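Local coordinates for kinesin-like protein Nod (Drosophila melanogaster, PDB 3DC4), which hydrolyses ATP and binds microtubules as a kinesin-family protein required for the segregation of non-exchange chromosomes in meiosis, the part here being its catalytic motor domain, at residues Gln95-Ala100 with Gln297-Ala302; Leu84-Lys89 with Ser235-Val240. One frame throughout, in Å; residues are numbered along the deposited sequence.

Interaction 1 of 2, residues Gln95-Ala100 with Gln297-Ala302; sequences QCTALA and QASLTA
Gln95 and Ser299 bring the two segments together, with their CA atoms 5.1 Å apart at the point of closest backbone approach. Cys96-Ala100 is the start of a central strand of the sheet, which runs on away from the contact, so only its N-terminal end meets the loop 297-302. That loop follows helix 291-295, and a bond from Leu300 N to Gln297 O, 3.2 Å long, holds its turn.

Gln95 lies against the loop with its aliphatic part. Its CB sits 3.7 Å from Ser299 CA, and its CG comes 3.6 Å from Ala298 O. The chain bends at chi2 (-52°), which turns the amide aside to strand 234-241, where NE2 donates to the carbonyl of His234 and OE1 takes a weak bond from Arg236 N. Thr97, two residues along and on the same side of the strand, meets Ser299 at its CB, with OG1 3.7 Å away. Its chi1 of -60° puts OG1, and not the methyl CG2, against Ser299.

A single water joins the segments. Thr97 OG1 donates to it over 2.7 Å, and the water in turn donates to Ser299 O at 2.9 Å. Asn238 ND2, from strand 234-241, is hydrogen-bonded both to Thr97 OG1 and to the hydroxyl of Ser299.

The chemistry is therefore that of a polar seam: the direct touches between strand and loop are van der Waals contacts of carbon with carbon or oxygen, while the water links the Thr97 hydroxyl to the Ser299 carbonyl and Asn238, the partner common to both hydroxyls, ties the loop to the sheet of the motor domain.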
loop_
_atom_site.group_PDB
_atom_site.type_symbol
_atom_site.label_atom_id
_atom_site.label_comp_id
_atom_site.label_asym_id
_atom_site.label_seq_id
_atom_site.Cartn_x
_atom_site.Cartn_y
_atom_site.Cartn_z
ATOM N N GLN A 95 0.040 9.528 9.416
ATOM C CA GLN A 95 0.384 8.166 9.029
ATOM C C GLN A 95 -0.270 7.930 7.670
ATOM O O GLN A 95 -1.397 8.367 7.440
ATOM C CB GLN A 95 -0.150 7.163 10.056
ATOM C CG GLN A 95 0.193 7.486 11.511
ATOM C CD GLN A 95 1.664 7.741 11.740
ATOM O OE1 GLN A 95 2.524 7.067 11.160
ATOM N NE2 GLN A 95 1.966 8.717 12.598
ATOM N N CYS A 96 0.443 7.251 6.776
ATOM C CA CYS A 96 -0.051 6.987 5.425
ATOM C C CYS A 96 0.149 5.534 5.017
ATOM O O CYS A 96 1.193 4.944 5.298
ATOM C CB CYS A 96 0.680 7.870 4.407
ATOM S SG CYS A 96 0.502 9.654 4.645
ATOM N N THR A 97 -0.841 4.974 4.326
ATOM C CA THR A 97 -0.761 3.595 3.864
ATOM C C THR A 97 -1.244 3.488 2.417
ATOM O O THR A 97 -2.312 3.982 2.075
ATOM C CB THR A 97 -1.613 2.667 4.746
ATOM O OG1 THR A 97 -1.135 2.731 6.099
ATOM C CG2 THR A 97 -1.536 1.230 4.252
ATOM N N ALA A 98 -0.429 2.877 1.565
ATOM C CA ALA A 98 -0.789 2.672 0.167
ATOM C C ALA A 98 -0.724 1.158 0.033
ATOM O O ALA A 98 0.330 0.547 0.228
ATOM C CB ALA A 98 0.217 3.357 -0.773
ATOM N N LEU A 99 -1.861 0.554 -0.287
ATOM C CA LEU A 99 -1.941 -0.892 -0.390
ATOM C C LEU A 99 -2.421 -1.416 -1.729
ATOM O O LEU A 99 -3.483 -1.030 -2.223
ATOM C CB LEU A 99 -2.835 -1.419 0.741
ATOM C CG LEU A 99 -3.126 -2.913 0.866
ATOM C CD1 LEU A 99 -3.525 -3.213 2.303
ATOM C CD2 LEU A 99 -4.231 -3.324 -0.104
ATOM N N ALA A 100 -1.623 -2.308 -2.305
ATOM C CA ALA A 100 -1.956 -2.916 -3.580
ATOM C C ALA A 100 -2.527 -4.298 -3.290
ATOM O O ALA A 100 -1.994 -5.058 -2.467
ATOM C CB ALA A 100 -0.702 -3.044 -4.464
ATOM N N GLN A 297 -1.845 -1.154 12.860
ATOM C CA GLN A 297 -2.706 -0.526 13.859
ATOM C C GLN A 297 -2.386 0.942 14.113
ATOM O O GLN A 297 -3.291 1.773 14.188
ATOM C CB GLN A 297 -2.619 -1.287 15.177
ATOM C CG GLN A 297 -3.682 -0.878 16.171
ATOM C CD GLN A 297 -3.565 -1.638 17.464
ATOM O OE1 GLN A 297 -3.280 -2.834 17.461
ATOM N NE2 GLN A 297 -3.788 -0.953 18.582
ATOM N N ALA A 298 -1.101 1.257 14.251
ATOM C CA ALA A 298 -0.676 2.629 14.504
ATOM C C ALA A 298 -0.943 3.534 13.308
ATOM O O ALA A 298 -1.013 4.751 13.454
ATOM C CB ALA A 298 0.810 2.662 14.860
ATOM N N SER A 299 -1.084 2.947 12.124
ATOM C CA SER A 299 -1.336 3.745 10.931
ATOM C C SER A 299 -2.822 3.835 10.590
ATOM O O SER A 299 -3.230 4.685 9.802
ATOM C CB SER A 299 -0.549 3.184 9.746
ATOM O OG SER A 299 0.842 3.311 9.988
ATOM N N LEU A 300 -3.621 2.960 11.195
ATOM C CA LEU A 300 -5.061 2.942 10.973
ATOM C C LEU A 300 -5.750 3.701 12.101
ATOM O O LEU A 300 -6.570 3.152 12.834
ATOM C CB LEU A 300 -5.565 1.495 10.926
ATOM C CG LEU A 300 -5.066 0.679 9.728
ATOM C CD1 LEU A 300 -5.538 -0.758 9.830
ATOM C CD2 LEU A 300 -5.579 1.328 8.440
ATOM N N THR A 301 -5.402 4.974 12.229
ATOM C CA THR A 301 -5.950 5.824 13.272
ATOM C C THR A 301 -6.525 7.115 12.708
ATOM O O THR A 301 -6.456 7.371 11.503
ATOM C CB THR A 301 -4.865 6.171 14.298
ATOM O OG1 THR A 301 -3.702 6.652 13.612
ATOM C CG2 THR A 301 -4.495 4.940 15.109
ATOM N N ALA A 302 -7.099 7.928 13.587
ATOM C CA ALA A 302 -7.693 9.193 13.180
ATOM C C ALA A 302 -6.718 10.063 12.404
ATOM O O ALA A 302 -5.524 10.096 12.698
ATOM C CB ALA A 302 -8.201 9.952 14.405
HETATM O O HOH W 1 -2.346 4.923 7.070
#

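Interaction 2 of 2, residues Leu84-Lys89 with Ser235-Val240; sequences LPLVDK and SRMNIV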
loop_
_atom_site.group_PDB
_atom_site.type_symbol
_atom_site.label_atom_id
_atom_site.label_comp_id
_atom_site.label_asym_id
_atom_site.label_seq_id
_atom_site.Cartn_x
_atom_site.Cartn_y
_atom_site.Cartn_z
ATOM N N LEU A 84 2.080 10.920 -4.626
ATOM C CA LEU A 84 2.743 12.191 -4.360
ATOM C C LEU A 84 1.995 13.050 -3.335
ATOM O O LEU A 84 2.608 13.593 -2.413
ATOM C CB LEU A 84 2.938 12.978 -5.663
ATOM C CG LEU A 84 3.643 14.325 -5.481
ATOM C CD1 LEU A 84 5.045 14.106 -4.924
ATOM C CD2 LEU A 84 3.702 15.058 -6.813
ATOM N N PRO A 85 0.662 13.176 -3.470
ATOM C CA PRO A 85 -0.103 13.986 -2.514
ATOM C C PRO A 85 0.090 13.546 -1.061
ATOM O O PRO A 85 0.020 14.362 -0.145
ATOM C CB PRO A 85 -1.546 13.803 -2.979
ATOM C CG PRO A 85 -1.381 13.665 -4.470
ATOM C CD PRO A 85 -0.209 12.700 -4.557
ATOM N N LEU A 86 0.338 12.257 -0.855
ATOM C CA LEU A 86 0.535 11.730 0.492
ATOM C C LEU A 86 1.875 12.139 1.090
ATOM O O LEU A 86 2.032 12.170 2.309
ATOM C CB LEU A 86 0.441 10.206 0.489
ATOM C CG LEU A 86 -0.895 9.594 0.070
ATOM C CD1 LEU A 86 -0.779 8.078 0.099
ATOM C CD2 LEU A 86 -2.010 10.072 1.003
ATOM N N VAL A 87 2.842 12.458 0.238
ATOM C CA VAL A 87 4.158 12.833 0.732
ATOM C C VAL A 87 4.087 14.023 1.679
ATOM O O VAL A 87 4.705 14.007 2.740
ATOM C CB VAL A 87 5.126 13.128 -0.427
ATOM C CG1 VAL A 87 6.473 13.600 0.117
ATOM C CG2 VAL A 87 5.327 11.868 -1.251
ATOM N N ASP A 88 3.339 15.056 1.310
ATOM C CA ASP A 88 3.226 16.206 2.199
ATOM C C ASP A 88 2.579 15.818 3.521
ATOM O O ASP A 88 2.996 16.282 4.583
ATOM C CB ASP A 88 2.423 17.334 1.553
ATOM C CG ASP A 88 3.277 18.217 0.673
ATOM O OD1 ASP A 88 4.495 18.324 0.949
ATOM O OD2 ASP A 88 2.732 18.808 -0.283
ATOM N N LYS A 89 1.570 14.956 3.458
ATOM C CA LYS A 89 0.881 14.525 4.663
ATOM C C LYS A 89 1.864 13.801 5.585
ATOM O O LYS A 89 1.903 14.056 6.790
ATOM C CB LYS A 89 -0.296 13.607 4.303
ATOM C CG LYS A 89 -1.271 14.192 3.268
ATOM C CD LYS A 89 -1.840 15.548 3.688
ATOM C CE LYS A 89 -2.816 16.091 2.649
ATOM N NZ LYS A 89 -3.365 17.420 3.047
ATOM N N SER A 235 6.132 9.500 11.678
ATOM C CA SER A 235 5.092 9.253 10.693
ATOM C C SER A 235 5.568 8.113 9.813
ATOM O O SER A 235 6.769 7.922 9.609
ATOM C CB SER A 235 4.806 10.508 9.862
ATOM O OG SER A 235 5.990 11.055 9.308
ATOM N N ARG A 236 4.617 7.343 9.310
ATOM C CA ARG A 236 4.949 6.193 8.497
ATOM C C ARG A 236 4.283 6.213 7.139
ATOM O O ARG A 236 3.159 6.689 6.995
ATOM C CB ARG A 236 4.503 4.909 9.207
ATOM C CG ARG A 236 4.913 4.764 10.676
ATOM C CD ARG A 236 4.136 3.605 11.321
ATOM N NE ARG A 236 4.480 3.355 12.721
ATOM C CZ ARG A 236 4.137 4.145 13.735
ATOM N NH1 ARG A 236 4.497 3.826 14.974
ATOM N NH2 ARG A 236 3.437 5.254 13.516
ATOM N N MET A 237 4.998 5.714 6.141
ATOM C CA MET A 237 4.427 5.568 4.816
ATOM C C MET A 237 4.530 4.074 4.583
ATOM O O MET A 237 5.596 3.558 4.257
ATOM C CB MET A 237 5.206 6.304 3.720
ATOM C CG MET A 237 4.732 5.864 2.330
ATOM S SD MET A 237 4.800 7.102 1.040
ATOM C CE MET A 237 3.453 8.226 1.518
ATOM N N ASN A 238 3.414 3.386 4.786
ATOM C CA ASN A 238 3.354 1.948 4.616
ATOM C C ASN A 238 3.028 1.590 3.176
ATOM O O ASN A 238 1.959 1.934 2.669
ATOM C CB ASN A 238 2.263 1.357 5.505
ATOM C CG ASN A 238 2.445 1.715 6.969
ATOM O OD1 ASN A 238 3.453 1.362 7.584
ATOM N ND2 ASN A 238 1.478 2.431 7.528
ATOM N N ILE A 239 3.949 0.892 2.528
ATOM C CA ILE A 239 3.754 0.446 1.164
ATOM C C ILE A 239 3.455 -1.035 1.296
ATOM O O ILE A 239 4.344 -1.844 1.603
ATOM C CB ILE A 239 5.020 0.664 0.310
ATOM C CG1 ILE A 239 5.353 2.159 0.274
ATOM C CG2 ILE A 239 4.795 0.154 -1.108
ATOM C CD1 ILE A 239 4.220 3.035 -0.244
ATOM N N VAL A 240 2.193 -1.384 1.084
ATOM C CA VAL A 240 1.757 -2.765 1.222
ATOM C C VAL A 240 1.508 -3.474 -0.103
ATOM O O VAL A 240 0.793 -2.971 -0.966
ATOM C CB VAL A 240 0.479 -2.825 2.065
ATOM C CG1 VAL A 240 0.162 -4.263 2.419
ATOM C CG2 VAL A 240 0.655 -1.973 3.313
#
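Met237 reaches from strand 235-240 to helix 84-89 and meets it at Leu86, although the backbones stay well apart: the closest pair of CA atoms, Val87 and Met237, is separated by 8.3 Å. The CB of Met237 leaves the strand on the face turned to the helix. CG follows anti to the backbone N (chi1 168°), which sends the chain outward from the sheet, and neither CB nor CG comes within touching distance of the helix segment. The chain bends about CB-CG as well, and SD too stays short of the helix, 5.4 Å from Leu86 CB. A turn about the CG-SD bond (chi3 -71°) then swings the terminal methyl round. The tip makes the contact: CE packs 3.7 Å from Leu86 CB, at the base of that side chain, and stands 4.5 Å from Val87 N.

Leu86 turns its CB toward the strand, whereas Val87 points its CB away, to pack on Arg138 of helix 127-141. The join is thus apolar and narrow, burying 103 Å² over both sides, and all three touching residues are buried. Met237 also packs on Cys96 of the adjoining strand 96-101; with Leu86 on the helix side, its side chain fills the layer between them. At the first residue of the strand segment, Ser235 OG is hydrogen-bonded to Leu90 O, a polar tie to helix 84-92.

A helix laid on the face of a mixed central sheet, with hydrophobic side chains filling the layer between them, is the alpha/beta architecture of the kinesin motor domain.

Following the chain from the N terminus, helix 84-92 is the first of these elements to be reached; its segment 84-89 enters interaction 2, and the chain passes directly into strand 96-101, which opens interaction 1. Strand 234-241 then returns beside 96-101 and closes interaction 2 across 145 intervening residues. The loop 297-302 closes interaction 1 later, just before strand 305-312, which flanks 96-101 on its other edge. The two closures therefore cross rather than nest. Neighbouring strands 96-101 and 234-241 are the common ground, with the helix brought to them by interaction 2 and the loop by interaction 1. A backbone bond joins these strands, Cys96 O lying 2.8 Å from Asn238 N.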